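Local coordinates for protein OBCA, Oxalate Biosynthetic Component A (Burkholderia glumae, PDB 4NNB) that is built round a TIM-barrel domain that, in this model, holds a magnesium ion and an oxaloacetate ion, at residues Y7-P12 and G469-L474; K50-E55 and Y190-K195; G342-V347 and P372-L377; M376-V381 and S447-G452. One frame throughout, in Å; residues are numbered along the deposited sequence.

Overall arrangement
Contacts 1, 3 and 4 lie in one barrel-shaped sheet, whose parallel strands follow the order 5-10, 222-229, 273-276, 308-311, 344-349, 373-378, 444-449, 469-472 and back to 5-10. Contacts 3 and 4 share strand 373-378, their centres about 15 Å apart. Contact 4 adjoins contact 1, about 10 Å away between centres, because strands 444-449 and 469-472 are neighbours. Contact 1 joins the first and last barrel strands, so the other contacts nest within the loop it closes and the barrel is completed round the magnesium and oxaloacetate ions. Contact 2, about 29 Å from contact 1 between centres, precedes contacts 3 and 4 and belongs to a separate three-stranded antiparallel sheet.

Contact 1: Y7-P12 and G469-L474; sequences YITAAP and GIRVGL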
# COMPACT_ATOMS: atom_id res chain seq x y z
N TYR A 7 -5.84 1.58 18.81
CA TYR A 7 -6.49 0.69 17.87
C TYR A 7 -5.69 0.65 16.57
O TYR A 7 -5.06 1.63 16.18
CB TYR A 7 -7.97 1.06 17.64
CG TYR A 7 -8.22 2.42 17.03
CD1 TYR A 7 -8.43 2.57 15.67
CD2 TYR A 7 -8.27 3.56 17.83
CE1 TYR A 7 -8.68 3.82 15.11
CE2 TYR A 7 -8.51 4.81 17.28
CZ TYR A 7 -8.71 4.93 15.92
OH TYR A 7 -8.95 6.18 15.37
N ILE A 8 -5.67 -0.52 15.94
CA ILE A 8 -4.94 -0.69 14.70
C ILE A 8 -5.93 -0.60 13.56
O ILE A 8 -6.97 -1.25 13.57
CB ILE A 8 -4.20 -2.05 14.64
CG1 ILE A 8 -3.14 -2.12 15.75
CG2 ILE A 8 -3.56 -2.28 13.25
CD1 ILE A 8 -2.54 -3.52 15.98
N THR A 9 -5.61 0.26 12.59
CA THR A 9 -6.33 0.26 11.32
C THR A 9 -5.58 -0.57 10.28
O THR A 9 -4.39 -0.35 10.03
CB THR A 9 -6.55 1.70 10.79
OG1 THR A 9 -7.45 2.40 11.66
CG2 THR A 9 -7.17 1.66 9.37
N ALA A 10 -6.26 -1.53 9.66
CA ALA A 10 -5.69 -2.25 8.53
C ALA A 10 -6.09 -1.56 7.22
O ALA A 10 -7.25 -1.21 7.04
CB ALA A 10 -6.17 -3.67 8.52
N ALA A 11 -5.15 -1.36 6.31
CA ALA A 11 -5.49 -0.75 5.01
C ALA A 11 -5.02 -1.66 3.87
O ALA A 11 -3.90 -1.51 3.40
CB ALA A 11 -4.88 0.64 4.89
N PRO A 12 -5.86 -2.61 3.45
CA PRO A 12 -5.38 -3.73 2.63
C PRO A 12 -5.23 -3.48 1.13
O PRO A 12 -4.61 -4.32 0.47
CB PRO A 12 -6.45 -4.81 2.83
CG PRO A 12 -7.20 -4.40 4.08
CD PRO A 12 -7.18 -2.90 4.05
N GLY A 469 -3.95 5.63 17.72
CA GLY A 469 -4.01 4.55 16.76
C GLY A 469 -2.85 4.53 15.81
O GLY A 469 -2.15 5.52 15.65
N ILE A 470 -2.66 3.38 15.16
CA ILE A 470 -1.64 3.21 14.14
C ILE A 470 -2.26 2.43 12.98
O ILE A 470 -2.99 1.46 13.21
CB ILE A 470 -0.41 2.44 14.68
CG1 ILE A 470 0.35 3.28 15.70
CG2 ILE A 470 0.55 2.03 13.55
CD1 ILE A 470 1.44 2.48 16.43
N ARG A 471 -1.95 2.84 11.76
CA ARG A 471 -2.46 2.17 10.57
C ARG A 471 -1.31 1.50 9.83
O ARG A 471 -0.21 2.07 9.70
CB ARG A 471 -3.18 3.19 9.65
CG ARG A 471 -3.25 2.79 8.17
CD ARG A 471 -4.23 3.67 7.36
NE ARG A 471 -3.76 3.86 6.00
CZ ARG A 471 -4.37 4.61 5.07
NH1 ARG A 471 -5.51 5.24 5.34
NH2 ARG A 471 -3.82 4.72 3.88
N VAL A 472 -1.56 0.29 9.34
CA VAL A 472 -0.61 -0.40 8.47
C VAL A 472 -1.41 -1.11 7.39
O VAL A 472 -2.63 -1.23 7.51
CB VAL A 472 0.22 -1.46 9.23
CG1 VAL A 472 1.20 -0.79 10.18
CG2 VAL A 472 -0.71 -2.41 9.99
N GLY A 473 -0.74 -1.57 6.34
CA GLY A 473 -1.39 -2.37 5.32
C GLY A 473 -0.73 -2.19 3.97
O GLY A 473 0.05 -1.25 3.80
N LEU A 474 -1.05 -3.05 3.00
CA LEU A 474 -0.46 -2.95 1.66
C LEU A 474 -0.67 -1.59 0.98
O LEU A 474 0.15 -1.16 0.15
CB LEU A 474 -0.94 -4.10 0.77
CG LEU A 474 -0.58 -5.52 1.22
CD1 LEU A 474 -0.82 -6.54 0.09
CD2 LEU A 474 0.87 -5.56 1.70
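Tyr7 and Gly469 lie side by side in a ladder of parallel backbone hydrogen bonds between two buried strands. Ile470 N binds Tyr7 O at 3.1 Å, and Thr9 N binds Ile470 O. Val472 N reaches Thr9 O at 3.0 Å. One residue beyond the strand, Ala11 N bonds Val472 O at 2.8 Å. Gly469 brings its bare CA close to Tyr7 O, and Gly473 keeps the chain extended at a positive phi (151°) that suits glycine, its CA lying 3.3 Å from Ala11 O.

Apolar packing is modest on the face of Ile8 and Val472, whose CG2 atoms stand 4.3 Å apart. These branched residues suit a strand and, with Ile470, turn toward helices 458-465 and 495-507.

The other face is more polar. The Arg471 chain slants over Thr9, CB to CB at 3.9 Å. Arg471 has CG anti to its backbone N (chi1 156°), and its chain runs on past Thr9 until the small CB of Ala11 lies over one face of the guanidinium, 3.6 Å from NE. Asp476 forms a salt bridge with that NE, which fixes the guanidinium beside the metal site; the ion pair of NH2 with Glu475, a magnesium ligand, is long and weak.

Joining the first barrel strand to the last, this pairing closes a TIM barrel, with the Arg471 side chain about 4 Å from the magnesium ion.

Contact 2: K50-E55 and Y190-K195; sequences KTDGWE and YWQAGK
With CG anti to the backbone N (chi1 176°) and a bend at the next bond (chi2 51°), the Gln192 side chain is laid across Trp54 at about a right angle. Its CB sits over the centre of the six-membered ring, 3.5 Å from the centroid, in a CH-pi contact. Its amide continues over the same face, bringing NE2 to 3.3 Å from Trp54 CD1; NE2 and the indole NE1 are both donors and do not bond. The amide is instead held at its two ends: OE1 accepts Gly194 N at 2.8 Å, and NE2 makes a weak hydrogen bond to Asp52 O at 3.4 Å. A glutamine suits this place because it offers a methylene to the ring and both a donor and an acceptor beyond it.

The side chains of Glu55 and Trp191 run alongside each other. Glu55 OE1 meets the indole at its edge, 3.3 Å from CZ3, with carboxylate and ring planes 88° apart, an approach the slightly positive C-H rim of the ring probably favours. Trp191 NE1 is bound by Tyr138 OH.

Two backbone bonds tie this pair, Glu55 N to Trp191 O at 2.8 Å and Trp191 N to Glu55 O at 2.9 Å. They form a hydrogen-bonded antiparallel pair in the three-stranded sheet, which follows, after Trp54, a Schellman motif in which Gly53, with positive phi, ends helix 41-51.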
# COMPACT_ATOMS: atom_id res chain seq x y z
N LYS A 50 4.16 -2.08 -21.75
CA LYS A 50 4.78 -0.90 -21.13
C LYS A 50 3.78 -0.13 -20.27
O LYS A 50 4.13 0.39 -19.21
CB LYS A 50 5.37 0.01 -22.21
CG LYS A 50 5.93 1.32 -21.67
CD LYS A 50 6.74 2.05 -22.73
CE LYS A 50 7.42 3.28 -22.14
NZ LYS A 50 7.91 2.99 -20.77
N THR A 51 2.53 -0.06 -20.73
CA THR A 51 1.47 0.57 -19.96
C THR A 51 1.32 -0.16 -18.63
O THR A 51 1.15 0.46 -17.58
CB THR A 51 0.13 0.55 -20.72
OG1 THR A 51 0.27 1.20 -21.98
CG2 THR A 51 -0.95 1.25 -19.91
N ASP A 52 1.40 -1.48 -18.69
CA ASP A 52 1.16 -2.33 -17.53
C ASP A 52 2.39 -2.48 -16.64
O ASP A 52 2.38 -3.28 -15.70
CB ASP A 52 0.69 -3.71 -18.00
CG ASP A 52 -0.10 -4.44 -16.96
OD1 ASP A 52 0.21 -5.62 -16.70
OD2 ASP A 52 -1.05 -3.85 -16.42
N GLY A 53 3.45 -1.74 -16.93
CA GLY A 53 4.61 -1.70 -16.06
C GLY A 53 5.82 -2.51 -16.49
O GLY A 53 6.86 -2.46 -15.82
N TRP A 54 5.70 -3.28 -17.57
CA TRP A 54 6.84 -4.01 -18.11
C TRP A 54 7.90 -3.02 -18.55
O TRP A 54 7.57 -1.91 -18.97
CB TRP A 54 6.42 -4.89 -19.30
CG TRP A 54 5.58 -6.07 -18.90
CD1 TRP A 54 4.30 -6.04 -18.47
CD2 TRP A 54 5.98 -7.44 -18.91
NE1 TRP A 54 3.86 -7.32 -18.20
CE2 TRP A 54 4.87 -8.20 -18.47
CE3 TRP A 54 7.15 -8.11 -19.26
CZ2 TRP A 54 4.92 -9.59 -18.35
CZ3 TRP A 54 7.19 -9.48 -19.16
CH2 TRP A 54 6.09 -10.21 -18.70
N GLU A 55 9.16 -3.40 -18.43
CA GLU A 55 10.26 -2.51 -18.78
C GLU A 55 11.22 -3.19 -19.77
O GLU A 55 11.42 -4.41 -19.72
CB GLU A 55 10.98 -2.03 -17.51
CG GLU A 55 12.46 -2.43 -17.39
CD GLU A 55 13.06 -2.03 -16.04
OE1 GLU A 55 14.20 -2.46 -15.74
OE2 GLU A 55 12.40 -1.28 -15.29
N TYR A 190 11.64 -7.94 -22.50
CA TYR A 190 10.75 -7.19 -21.63
C TYR A 190 10.58 -7.93 -20.31
O TYR A 190 10.39 -9.14 -20.29
CB TYR A 190 9.39 -6.97 -22.31
CG TYR A 190 9.50 -6.26 -23.65
CD1 TYR A 190 9.78 -6.97 -24.82
CD2 TYR A 190 9.32 -4.89 -23.75
CE1 TYR A 190 9.88 -6.33 -26.04
CE2 TYR A 190 9.43 -4.24 -24.97
CZ TYR A 190 9.70 -4.96 -26.11
OH TYR A 190 9.80 -4.31 -27.32
N TRP A 191 10.64 -7.18 -19.22
CA TRP A 191 10.63 -7.73 -17.87
C TRP A 191 9.51 -7.11 -17.06
O TRP A 191 9.30 -5.90 -17.09
CB TRP A 191 11.98 -7.46 -17.19
CG TRP A 191 12.03 -7.68 -15.70
CD1 TRP A 191 11.55 -8.75 -15.00
CD2 TRP A 191 12.63 -6.81 -14.74
NE1 TRP A 191 11.81 -8.59 -13.66
CE2 TRP A 191 12.48 -7.41 -13.47
CE3 TRP A 191 13.29 -5.58 -14.82
CZ2 TRP A 191 12.96 -6.82 -12.30
CZ3 TRP A 191 13.75 -4.99 -13.65
CH2 TRP A 191 13.59 -5.61 -12.41
N GLN A 192 8.77 -7.95 -16.34
CA GLN A 192 7.81 -7.45 -15.37
C GLN A 192 8.46 -7.44 -14.00
O GLN A 192 8.58 -8.48 -13.34
CB GLN A 192 6.55 -8.32 -15.36
CG GLN A 192 5.51 -7.91 -14.31
CD GLN A 192 5.19 -6.43 -14.35
OE1 GLN A 192 5.83 -5.62 -13.68
NE2 GLN A 192 4.18 -6.07 -15.15
N ALA A 193 8.91 -6.27 -13.57
CA ALA A 193 9.58 -6.13 -12.29
C ALA A 193 8.60 -6.33 -11.15
O ALA A 193 8.96 -6.80 -10.05
CB ALA A 193 10.23 -4.77 -12.20
N GLY A 194 7.34 -5.97 -11.40
CA GLY A 194 6.37 -5.93 -10.33
C GLY A 194 6.74 -4.81 -9.37
O GLY A 194 6.62 -4.96 -8.14
N LYS A 195 7.21 -3.70 -9.92
CA LYS A 195 7.49 -2.50 -9.12
C LYS A 195 6.21 -2.03 -8.40
O LYS A 195 5.16 -1.88 -9.03
CB LYS A 195 8.05 -1.39 -10.01
CG LYS A 195 8.69 -0.23 -9.25
CD LYS A 195 9.48 0.68 -10.19
CE LYS A 195 10.98 0.36 -10.18
NZ LYS A 195 11.66 0.92 -8.98

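Contact 3: G342-V347 and P372-L377; sequences GTRPEV and PVLFML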
# COMPACT_ATOMS: atom_id res chain seq x y z
N GLY A 342 -25.45 8.62 9.12
CA GLY A 342 -24.78 8.18 10.33
C GLY A 342 -23.39 7.58 10.13
O GLY A 342 -22.97 6.70 10.90
N THR A 343 -22.67 8.04 9.11
CA THR A 343 -21.29 7.61 8.89
C THR A 343 -20.34 8.61 9.54
O THR A 343 -20.50 9.82 9.37
CB THR A 343 -20.99 7.47 7.39
OG1 THR A 343 -21.80 6.42 6.86
CG2 THR A 343 -19.50 7.14 7.13
N ARG A 344 -19.38 8.12 10.31
CA ARG A 344 -18.42 9.01 10.95
C ARG A 344 -17.25 9.30 10.00
O ARG A 344 -16.60 8.37 9.50
CB ARG A 344 -17.93 8.39 12.27
CG ARG A 344 -16.89 9.21 13.06
CD ARG A 344 -17.56 10.28 13.94
NE ARG A 344 -18.65 9.71 14.71
CZ ARG A 344 -18.51 9.10 15.90
NH1 ARG A 344 -17.32 9.02 16.47
NH2 ARG A 344 -19.56 8.59 16.51
N PRO A 345 -16.99 10.59 9.72
CA PRO A 345 -15.84 10.82 8.84
C PRO A 345 -14.53 10.50 9.54
O PRO A 345 -14.38 10.69 10.75
CB PRO A 345 -15.93 12.32 8.48
CG PRO A 345 -16.92 12.91 9.41
CD PRO A 345 -17.76 11.81 10.00
N GLU A 346 -13.57 9.98 8.78
CA GLU A 346 -12.20 10.00 9.25
C GLU A 346 -11.53 11.08 8.43
O GLU A 346 -11.46 10.97 7.20
CB GLU A 346 -11.49 8.66 9.06
CG GLU A 346 -10.00 8.74 9.38
CD GLU A 346 -9.28 7.40 9.20
OE1 GLU A 346 -8.96 7.05 8.06
OE2 GLU A 346 -9.02 6.72 10.21
N VAL A 347 -11.04 12.12 9.10
CA VAL A 347 -10.35 13.19 8.38
C VAL A 347 -8.96 12.71 8.02
O VAL A 347 -8.13 12.43 8.91
CB VAL A 347 -10.26 14.50 9.21
CG1 VAL A 347 -9.58 15.58 8.39
CG2 VAL A 347 -11.66 14.98 9.61
N PRO A 372 -16.09 10.84 19.33
CA PRO A 372 -14.88 11.60 19.01
C PRO A 372 -14.72 11.83 17.51
O PRO A 372 -15.11 10.98 16.69
CB PRO A 372 -13.75 10.68 19.51
CG PRO A 372 -14.35 9.31 19.50
CD PRO A 372 -15.78 9.52 19.89
N VAL A 373 -14.16 12.99 17.17
CA VAL A 373 -13.82 13.28 15.78
C VAL A 373 -12.55 12.50 15.44
O VAL A 373 -11.62 12.44 16.25
CB VAL A 373 -13.61 14.79 15.58
CG1 VAL A 373 -13.32 15.10 14.10
CG2 VAL A 373 -14.85 15.56 16.07
N LEU A 374 -12.52 11.88 14.27
CA LEU A 374 -11.45 10.95 13.92
C LEU A 374 -10.49 11.55 12.90
O LEU A 374 -10.93 12.13 11.90
CB LEU A 374 -12.05 9.67 13.33
CG LEU A 374 -13.14 8.95 14.11
CD1 LEU A 374 -13.58 7.68 13.35
CD2 LEU A 374 -12.66 8.61 15.49
N PHE A 375 -9.19 11.38 13.14
CA PHE A 375 -8.16 11.91 12.23
C PHE A 375 -7.13 10.82 11.90
O PHE A 375 -6.81 9.98 12.75
CB PHE A 375 -7.43 13.11 12.86
CG PHE A 375 -8.33 14.28 13.17
CD1 PHE A 375 -8.50 15.30 12.25
CD2 PHE A 375 -9.03 14.34 14.37
CE1 PHE A 375 -9.35 16.38 12.52
CE2 PHE A 375 -9.87 15.42 14.66
CZ PHE A 375 -10.03 16.44 13.73
N MET A 376 -6.64 10.83 10.67
CA MET A 376 -5.53 9.96 10.27
C MET A 376 -4.42 10.85 9.74
O MET A 376 -4.62 11.57 8.76
CB MET A 376 -5.99 8.94 9.21
CG MET A 376 -4.86 8.06 8.65
SD MET A 376 -4.18 6.96 9.92
CE MET A 376 -5.61 5.95 10.24
N LEU A 377 -3.25 10.82 10.39
CA LEU A 377 -2.11 11.61 9.93
C LEU A 377 -1.41 10.86 8.79
O LEU A 377 -0.85 9.78 9.00
CB LEU A 377 -1.12 11.88 11.08
CG LEU A 377 -1.69 12.59 12.32
CD1 LEU A 377 -0.58 12.78 13.37
CD2 LEU A 377 -2.36 13.93 11.95
O HOH W 1 -14.85 12.36 12.73
O HOH W 2 -8.60 7.51 12.89
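Pro345 O and Leu374 N both hold one water, which donates to the first at 2.6 Å and accepts from the second at 2.8 Å. It bridges the strands where they lie too far apart to bond directly. Farther on they close: Val347 N binds Leu374 O at 2.8 Å, and Met376 N binds Val347 O at the same length, both nearly straight at 166°.

These are neighbouring parallel strands of the TIM barrel, linked in sequence by helices 352-359 and 363-368. On the face turned to helix 416-440, Val347 packs alongside Phe375, CB to CD1 at 3.6 Å. On the other face the extended Glu346 slants over Met376, its OE2 3.5 Å from the methyl CE. A second water donates to Glu346 OE2 and to Phe375 O, while Asn275 binds OE1; together they hold both carboxylate oxygens of this buried acid.

Arg344 CG, anti to the backbone N, packs on Leu374 CD1; the bends at chi2 and chi3 (84° and 48°) then carry NH1 round to Pro372 O at 3.0 Å. The bond is bent, and that oxygen is tilted out of the guanidinium plane. With several N-H groups, the arginine also donates from NH2 to Phe523 O.

Contact 4: M376-V381 and S447-G452; sequences MLVAGV and SILLPG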
# COMPACT_ATOMS: atom_id res chain seq x y z
N MET A 376 -6.64 10.83 10.67
CA MET A 376 -5.53 9.96 10.27
C MET A 376 -4.42 10.85 9.74
O MET A 376 -4.62 11.57 8.76
CB MET A 376 -5.99 8.94 9.21
CG MET A 376 -4.86 8.06 8.65
SD MET A 376 -4.18 6.96 9.92
CE MET A 376 -5.61 5.95 10.24
N LEU A 377 -3.25 10.82 10.39
CA LEU A 377 -2.11 11.61 9.93
C LEU A 377 -1.41 10.86 8.79
O LEU A 377 -0.85 9.78 9.00
CB LEU A 377 -1.12 11.88 11.08
CG LEU A 377 -1.69 12.59 12.32
CD1 LEU A 377 -0.58 12.78 13.37
CD2 LEU A 377 -2.36 13.93 11.95
N VAL A 378 -1.47 11.42 7.58
CA VAL A 378 -0.78 10.82 6.43
C VAL A 378 0.66 11.33 6.44
O VAL A 378 1.07 12.16 5.62
CB VAL A 378 -1.50 11.14 5.10
CG1 VAL A 378 -0.92 10.27 3.97
CG2 VAL A 378 -3.00 10.89 5.24
N ALA A 379 1.43 10.84 7.41
CA ALA A 379 2.77 11.37 7.62
C ALA A 379 3.79 10.79 6.65
O ALA A 379 3.69 9.62 6.26
CB ALA A 379 3.21 11.14 9.07
N GLY A 380 4.76 11.61 6.26
CA GLY A 380 5.89 11.13 5.48
C GLY A 380 5.66 11.11 3.99
O GLY A 380 6.52 10.68 3.22
N VAL A 381 4.48 11.56 3.57
CA VAL A 381 4.16 11.63 2.15
C VAL A 381 4.24 13.10 1.72
O VAL A 381 3.48 13.93 2.23
CB VAL A 381 2.76 11.06 1.86
CG1 VAL A 381 2.40 11.19 0.37
CG2 VAL A 381 2.68 9.60 2.29
N SER A 447 -4.87 8.89 14.63
CA SER A 447 -3.99 7.79 14.26
C SER A 447 -2.90 8.29 13.33
O SER A 447 -2.97 9.43 12.83
CB SER A 447 -4.78 6.67 13.59
OG SER A 447 -5.73 6.11 14.48
N ILE A 448 -1.89 7.45 13.10
CA ILE A 448 -0.83 7.77 12.16
C ILE A 448 -0.56 6.62 11.18
O ILE A 448 -0.69 5.45 11.53
CB ILE A 448 0.47 8.15 12.89
CG1 ILE A 448 1.54 8.65 11.91
CG2 ILE A 448 0.99 6.97 13.75
CD1 ILE A 448 2.73 9.38 12.59
N LEU A 449 -0.21 6.97 9.94
CA LEU A 449 0.33 6.01 9.00
C LEU A 449 1.67 6.54 8.55
O LEU A 449 1.94 7.75 8.67
CB LEU A 449 -0.59 5.82 7.78
CG LEU A 449 -0.73 6.96 6.77
CD1 LEU A 449 0.35 6.94 5.70
CD2 LEU A 449 -2.12 6.90 6.13
N LEU A 450 2.49 5.65 8.01
CA LEU A 450 3.73 6.04 7.36
C LEU A 450 3.97 5.18 6.12
O LEU A 450 3.57 4.01 6.09
CB LEU A 450 4.92 5.89 8.32
CG LEU A 450 5.11 6.94 9.42
CD1 LEU A 450 6.17 6.48 10.42
CD2 LEU A 450 5.53 8.26 8.80
N PRO A 451 4.61 5.75 5.08
CA PRO A 451 4.92 4.93 3.90
C PRO A 451 5.88 3.81 4.30
O PRO A 451 6.66 4.00 5.23
CB PRO A 451 5.63 5.90 2.95
CG PRO A 451 5.45 7.28 3.54
CD PRO A 451 5.23 7.08 5.02
N GLY A 452 5.79 2.67 3.62
CA GLY A 452 6.64 1.51 3.89
C GLY A 452 8.05 1.77 4.39
O GLY A 452 8.40 1.33 5.49
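The C-terminal ends of two adjacent barrel strands carry this contact and run on into the loops beyond, Leu377 using its N and its O to straddle Ile448. Leu377 N reaches Ser447 O at 2.8 Å, and Leu449 N comes almost end-on to Leu377 O at 3.0 Å, each nearly straight (172°). Beyond these the ladder frays: Ala379 N makes only a weak bond to Leu449 O at 3.4 Å as the chain takes an inverse gamma turn centred on Val378.

On one face the bent Met376 presses SD and CE against Ser447 CB, with CE at 3.5 Å, a small residue fitting a close approach. Leu449 tucks CG over its own backbone (chi1 70°), from where its branches divide the work: CD2 meets Met376 CG, and CD1 meets Val378 CG1 at 4.0 Å. Past the strands, Leu450 CD2 packs on Ala379 CB at 3.7 Å, and the Pro451 ring brings CG to 3.8 Å from Val381 CG2. Gly380, at positive phi (86°), turns the chain between Ala379 and Val381.

The opposite face, with Leu377 and Ile448, is covered by helix 416-440, and Ile448 also touches helix 458-465; strands 344-349 and 469-472 flank the pair.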